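Local coordinates for putative exported protein (Bordetella pertussis, PDB 2DVZ) that probably serves as a periplasmic solute receptor that binds glutamate for uptake by a tripartite tricarboxylate transporter-type system, at residues D101-F106 and E294-Y299; T110-T115 and Y243-P248. All coordinates share one frame; numbering follows the deposited sequence.

Contact 1: D101-F106 and E294-Y299; sequences DPIKDF and EIKEQY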
loop_
_atom_site.group_PDB
_atom_site.type_symbol
_atom_site.label_atom_id
_atom_site.label_comp_id
_atom_site.label_asym_id
_atom_site.label_seq_id
_atom_site.Cartn_x
_atom_site.Cartn_y
_atom_site.Cartn_z
ATOM N N ASP A 101 7.354 3.739 16.789
ATOM C CA ASP A 101 8.498 3.147 16.119
ATOM C C ASP A 101 7.904 1.897 15.438
ATOM O O ASP A 101 7.395 1.020 16.124
ATOM C CB ASP A 101 9.581 2.797 17.159
ATOM C CG ASP A 101 10.875 2.226 16.550
ATOM O OD1 ASP A 101 10.878 1.422 15.566
ATOM O OD2 ASP A 101 11.924 2.573 17.131
ATOM N N PRO A 102 7.917 1.848 14.081
ATOM C CA PRO A 102 7.294 0.729 13.361
ATOM C C PRO A 102 7.837 -0.643 13.792
ATOM O O PRO A 102 7.115 -1.636 13.793
ATOM C CB PRO A 102 7.646 1.017 11.874
ATOM C CG PRO A 102 8.840 1.965 11.944
ATOM C CD PRO A 102 8.529 2.819 13.144
ATOM N N ILE A 103 9.109 -0.684 14.149
ATOM C CA ILE A 103 9.765 -1.965 14.427
ATOM C C ILE A 103 9.636 -2.375 15.901
ATOM O O ILE A 103 9.264 -3.510 16.190
ATOM C CB ILE A 103 11.218 -2.003 13.865
ATOM C CG1 ILE A 103 11.172 -1.868 12.327
ATOM C CG2 ILE A 103 12.001 -3.290 14.337
ATOM C CD1 ILE A 103 12.499 -1.553 11.649
ATOM N N LYS A 104 9.894 -1.440 16.815
ATOM C CA LYS A 104 9.843 -1.714 18.254
ATOM C C LYS A 104 8.423 -1.755 18.837
ATOM O O LYS A 104 8.228 -2.315 19.908
ATOM C CB LYS A 104 10.693 -0.696 19.054
ATOM C CG LYS A 104 12.166 -0.485 18.600
ATOM C CD LYS A 104 13.053 -1.774 18.654
ATOM C CE LYS A 104 14.046 -1.764 19.836
ATOM N NZ LYS A 104 14.285 -3.122 20.469
ATOM N N ASP A 105 7.427 -1.160 18.178
ATOM C CA ASP A 105 6.083 -1.123 18.776
ATOM C C ASP A 105 5.113 -2.133 18.254
ATOM O O ASP A 105 3.982 -2.172 18.705
ATOM C CB ASP A 105 5.443 0.265 18.645
ATOM C CG ASP A 105 6.212 1.322 19.388
ATOM O OD1 ASP A 105 6.981 0.942 20.305
ATOM O OD2 ASP A 105 6.059 2.515 19.050
ATOM N N PHE A 106 5.545 -2.935 17.284
ATOM C CA PHE A 106 4.670 -3.960 16.717
ATOM C C PHE A 106 5.284 -5.338 16.743
ATOM O O PHE A 106 6.457 -5.487 16.491
ATOM C CB PHE A 106 4.234 -3.562 15.288
ATOM C CG PHE A 106 3.428 -2.309 15.269
ATOM C CD1 PHE A 106 2.115 -2.327 15.725
ATOM C CD2 PHE A 106 4.018 -1.075 14.919
ATOM C CE1 PHE A 106 1.379 -1.159 15.759
ATOM C CE2 PHE A 106 3.269 0.114 14.962
ATOM C CZ PHE A 106 1.958 0.056 15.369
ATOM N N GLU A 294 11.214 -8.107 5.819
ATOM C CA GLU A 294 10.613 -7.262 4.794
ATOM C C GLU A 294 10.375 -5.853 5.299
ATOM O O GLU A 294 10.723 -4.889 4.613
ATOM C CB GLU A 294 9.295 -7.884 4.288
ATOM C CG GLU A 294 9.554 -9.195 3.508
ATOM C CD GLU A 294 8.324 -9.996 3.206
ATOM O OE1 GLU A 294 7.311 -9.952 3.948
ATOM O OE2 GLU A 294 8.391 -10.708 2.191
ATOM N N ILE A 295 9.838 -5.747 6.520
ATOM C CA ILE A 295 9.582 -4.462 7.143
ATOM C C ILE A 295 10.838 -3.643 7.259
ATOM O O ILE A 295 10.825 -2.450 6.905
ATOM C CB ILE A 295 8.868 -4.591 8.541
ATOM C CG1 ILE A 295 7.404 -5.007 8.336
ATOM C CG2 ILE A 295 8.996 -3.266 9.338
ATOM C CD1 ILE A 295 6.750 -5.625 9.538
ATOM N N LYS A 296 11.905 -4.275 7.766
ATOM C CA LYS A 296 13.239 -3.669 7.927
ATOM C C LYS A 296 13.848 -3.270 6.578
ATOM O O LYS A 296 14.403 -2.169 6.427
ATOM C CB LYS A 296 14.154 -4.662 8.639
ATOM C CG LYS A 296 15.575 -4.200 8.878
ATOM C CD LYS A 296 15.609 -3.070 9.937
ATOM C CE LYS A 296 17.033 -2.515 10.190
ATOM N NZ LYS A 296 18.084 -3.502 9.751
ATOM N N GLU A 297 13.733 -4.153 5.591
ATOM C CA GLU A 297 14.128 -3.800 4.218
ATOM C C GLU A 297 13.458 -2.530 3.743
ATOM O O GLU A 297 14.139 -1.626 3.302
ATOM C CB GLU A 297 13.849 -4.927 3.246
ATOM C CG GLU A 297 14.873 -6.011 3.360
ATOM C CD GLU A 297 14.435 -7.326 2.715
ATOM O OE1 GLU A 297 13.239 -7.479 2.314
ATOM O OE2 GLU A 297 15.327 -8.208 2.620
ATOM N N GLN A 298 12.138 -2.440 3.848
ATOM C CA GLN A 298 11.470 -1.253 3.354
ATOM C C GLN A 298 11.875 -0.022 4.171
ATOM O O GLN A 298 12.120 1.016 3.616
ATOM C CB GLN A 298 9.942 -1.419 3.324
ATOM C CG GLN A 298 9.424 -2.473 2.340
ATOM C CD GLN A 298 9.680 -2.155 0.860
ATOM O OE1 GLN A 298 9.766 -1.002 0.447
ATOM N NE2 GLN A 298 9.752 -3.186 0.063
ATOM N N TYR A 299 11.904 -0.158 5.491
ATOM C CA TYR A 299 12.329 0.900 6.386
ATOM C C TYR A 299 13.684 1.449 5.995
ATOM O O TYR A 299 13.851 2.653 5.866
ATOM C CB TYR A 299 12.384 0.360 7.811
ATOM C CG TYR A 299 12.769 1.371 8.863
ATOM C CD1 TYR A 299 11.792 2.030 9.605
ATOM C CD2 TYR A 299 14.113 1.650 9.132
ATOM C CE1 TYR A 299 12.134 2.968 10.594
ATOM C CE2 TYR A 299 14.478 2.594 10.123
ATOM C CZ TYR A 299 13.476 3.234 10.848
ATOM O OH TYR A 299 13.819 4.145 11.811
#

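Contact 2: T110-T115 and Y243-P248; sequences TNFANT and YGLLAP. With GLU (glutamic acid), chain G.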
loop_
_atom_site.group_PDB
_atom_site.type_symbol
_atom_site.label_atom_id
_atom_site.label_comp_id
_atom_site.label_asym_id
_atom_site.label_seq_id
_atom_site.Cartn_x
_atom_site.Cartn_y
_atom_site.Cartn_z
ATOM N N THR A 110 2.171 -11.703 9.934
ATOM C CA THR A 110 2.342 -12.232 8.580
ATOM C C THR A 110 2.082 -11.171 7.505
ATOM O O THR A 110 1.244 -10.259 7.663
ATOM C CB THR A 110 1.449 -13.480 8.314
ATOM O OG1 THR A 110 1.970 -14.225 7.204
ATOM C CG2 THR A 110 -0.003 -13.080 8.061
ATOM N N ASN A 111 2.838 -11.300 6.421
ATOM C CA ASN A 111 2.569 -10.600 5.188
ATOM C C ASN A 111 1.454 -11.337 4.460
ATOM O O ASN A 111 1.613 -12.492 4.070
ATOM C CB ASN A 111 3.864 -10.529 4.375
ATOM C CG ASN A 111 3.716 -9.820 3.042
ATOM O OD1 ASN A 111 2.617 -9.485 2.591
ATOM N ND2 ASN A 111 4.844 -9.574 2.406
ATOM N N PHE A 112 0.307 -10.669 4.313
ATOM C CA PHE A 112 -0.803 -11.170 3.502
ATOM C C PHE A 112 -0.427 -11.280 2.032
ATOM O O PHE A 112 -0.585 -12.336 1.390
ATOM C CB PHE A 112 -1.992 -10.226 3.552
ATOM C CG PHE A 112 -2.740 -10.213 4.869
ATOM C CD1 PHE A 112 -2.529 -11.208 5.846
ATOM C CD2 PHE A 112 -3.700 -9.213 5.109
ATOM C CE1 PHE A 112 -3.255 -11.206 7.062
ATOM C CE2 PHE A 112 -4.462 -9.217 6.328
ATOM C CZ PHE A 112 -4.230 -10.198 7.296
ATOM N N ALA A 113 0.043 -10.178 1.462
ATOM C CA ALA A 113 0.257 -10.166 0.006
ATOM C C ALA A 113 1.295 -9.165 -0.399
ATOM O O ALA A 113 1.434 -8.061 0.181
ATOM C CB ALA A 113 -1.040 -9.892 -0.733
ATOM N N ASN A 114 2.022 -9.551 -1.429
ATOM C CA ASN A 114 2.811 -8.615 -2.159
ATOM C C ASN A 114 1.957 -7.944 -3.233
ATOM O O ASN A 114 1.148 -8.593 -3.868
ATOM C CB ASN A 114 4.022 -9.333 -2.711
ATOM C CG ASN A 114 4.979 -9.728 -1.623
ATOM O OD1 ASN A 114 5.618 -8.877 -0.993
ATOM N ND2 ASN A 114 5.120 -11.018 -1.410
ATOM N N THR A 115 2.142 -6.641 -3.432
ATOM C CA THR A 115 1.220 -5.820 -4.219
ATOM C C THR A 115 1.925 -4.855 -5.172
ATOM O O THR A 115 2.923 -4.195 -4.802
ATOM C CB THR A 115 0.271 -5.066 -3.296
ATOM O OG1 THR A 115 -0.406 -6.012 -2.470
ATOM C CG2 THR A 115 -0.758 -4.315 -4.047
ATOM N N TYR A 243 1.001 -5.847 2.094
ATOM C CA TYR A 243 0.037 -5.664 3.170
ATOM C C TYR A 243 0.117 -6.838 4.137
ATOM O O TYR A 243 0.134 -7.976 3.717
ATOM C CB TYR A 243 -1.394 -5.516 2.593
ATOM C CG TYR A 243 -1.435 -4.293 1.721
ATOM C CD1 TYR A 243 -1.713 -3.029 2.281
ATOM C CD2 TYR A 243 -1.108 -4.373 0.349
ATOM C CE1 TYR A 243 -1.689 -1.877 1.493
ATOM C CE2 TYR A 243 -1.112 -3.228 -0.456
ATOM C CZ TYR A 243 -1.382 -1.985 0.119
ATOM O OH TYR A 243 -1.359 -0.852 -0.666
ATOM N N GLY A 244 0.155 -6.556 5.433
ATOM C CA GLY A 244 0.248 -7.624 6.412
ATOM C C GLY A 244 -0.429 -7.318 7.732
ATOM O O GLY A 244 -1.063 -6.272 7.898
ATOM N N LEU A 245 -0.269 -8.238 8.682
ATOM C CA LEU A 245 -0.993 -8.175 9.920
ATOM C C LEU A 245 -0.011 -7.926 11.066
ATOM O O LEU A 245 1.034 -8.537 11.134
ATOM C CB LEU A 245 -1.827 -9.448 10.116
ATOM C CG LEU A 245 -2.869 -9.428 11.248
ATOM C CD1 LEU A 245 -4.004 -8.349 11.112
ATOM C CD2 LEU A 245 -3.466 -10.785 11.359
ATOM N N LEU A 246 -0.381 -7.004 11.948
ATOM C CA LEU A 246 0.457 -6.573 13.070
ATOM C C LEU A 246 -0.339 -6.703 14.336
ATOM O O LEU A 246 -1.560 -6.456 14.363
ATOM C CB LEU A 246 0.835 -5.092 12.911
ATOM C CG LEU A 246 1.679 -4.711 11.678
ATOM C CD1 LEU A 246 1.825 -3.175 11.573
ATOM C CD2 LEU A 246 3.084 -5.461 11.601
ATOM N N ALA A 247 0.354 -7.094 15.388
ATOM C CA ALA A 247 -0.158 -6.971 16.752
ATOM C C ALA A 247 0.773 -6.032 17.561
ATOM O O ALA A 247 1.958 -5.812 17.184
ATOM C CB ALA A 247 -0.257 -8.356 17.412
ATOM N N PRO A 248 0.252 -5.488 18.683
ATOM C CA PRO A 248 1.156 -4.699 19.523
ATOM C C PRO A 248 2.324 -5.541 20.016
ATOM O O PRO A 248 2.213 -6.776 20.187
ATOM C CB PRO A 248 0.256 -4.236 20.703
ATOM C CG PRO A 248 -1.185 -4.408 20.192
ATOM C CD PRO A 248 -1.115 -5.579 19.248
HETATM N N GLU G . -0.526 4.182 0.369
HETATM C CA GLU G . -0.916 3.045 1.224
HETATM C C GLU G . 0.157 1.969 1.265
HETATM O O GLU G . 0.004 0.818 0.843
HETATM C CB GLU G . -2.293 2.517 0.832
HETATM C CG GLU G . -3.304 3.653 0.594
HETATM C CD GLU G . -4.725 3.285 0.902
HETATM O OE1 GLU G . -4.929 2.130 1.332
HETATM O OE2 GLU G . -5.652 4.157 0.743
HETATM O OXT GLU G . 1.239 2.246 1.808
#

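Contact 1: D101-F106 and E294-Y299
P102 and I103, in the loop between helix 84-93 and strand 106-121, pack on one flank of the C-terminal helix 288-307 of this periplasmic binding protein fold. They meet I295, K296 and Y299, which lie on one side of the helix, and the contact is made through carbon atoms. I103 does most of the touching. Its CG1 stands anti to the carbonyl carbon (chi1 -63°) and the nearly straight chi2 carries CD1 out toward the helix. There I103 CD1 sits over one face of the Y299 ring, nearer the rim than the middle, with CG of Y299 at 4.0 Å. The same methyl meets the aliphatic stem of the lysine, I103 CD1 to K296 CD being 3.9 Å; the bend at chi2 brings K296 CD to I103, and the chain beyond leads away from the loop. One carbon further back, I103 CG1 lies 4.0 Å from I295 CG2, the two isoleucines running past each other in opposite directions. The loop is shaped from within by an Asx turn, in which OD1 of D101 accepts the backbone N of I103 at 3.1 Å. Separately, D105 OD2 takes the backbone N of D101 at 2.9 Å from well above the carboxylate plane. These bonds, with D105 N to D101 O, hold P102 and I103 at the helix-facing bend. P102 then crosses Y299 at about a right angle, its CG 3.7 Å from Y299 CE1, an oblique approach to the same ring that I103 reaches. P91 of helix 84-93 touches P102 and Y299 alike, and W242 of strand 241-248 packs against I295.

Contact 2: T110-T115 and Y243-P248
T110 and L245, N111 and G244, and A113 and Y243 pair as antiparallel strands in the central sheet of a periplasmic binding protein, interrupted by a classic beta bulge. The tight part lies at the bulge. F112 and A113 both face Y243, F112 with helix-like backbone angles, and the O of Y243 accepts A113 N at 3.2 Å plus a weak bond from F112 N. Y243 N returns a bond to A113 O at 3.0 Å. Next along, N111 and G244 form a non-hydrogen-bonded pair whose CA atoms are only 4.0 Å apart, an approach allowed by the bare glycine; beyond it L245 N reaches T110 O at 2.7 Å. The F112 ring leans across these strands, CZ 3.8 Å from L245 CB, with G244 CA approaching the ring obliquely. The pairing loosens toward L246 to P248, where the second strand draws away; at the other end the N114 side chain points away and is partly exposed. On the pocket side T115 meets the Y243 ring at its edge, with OG1 3.3 Å from Y243 CD2; that hydroxyl is hydrogen-bonded to S281. CG anti to the carbonyl carbon (chi1 -62°) carries the Y243 ring past T115 into the glutamate pocket, beside T33, where its OH makes a short but weak hydrogen bond, 2.6 Å, to O of the bound glutamic acid.

From the N terminus the chain passes 101-106 and, four residues on, 110-115; both wait for partners far downstream. Contact 2 closes first, when 243-248 returns to strand 106-121 after a long excursion that includes strands 145-148, 171-174 and 192-196. Contact 1 closes last, when 294-299 in the C-terminal helix reaches the loop before that strand, so the loop of contact 2 is nested within that of contact 1. Their centres are about 12 Å apart and they touch mainly by packing, through L246 against F106 and I295. Contact 1 ties the last helix to the loop ahead of strand 106-121; contact 2 ties that strand to 241-248, which carries Y243 into the pocket.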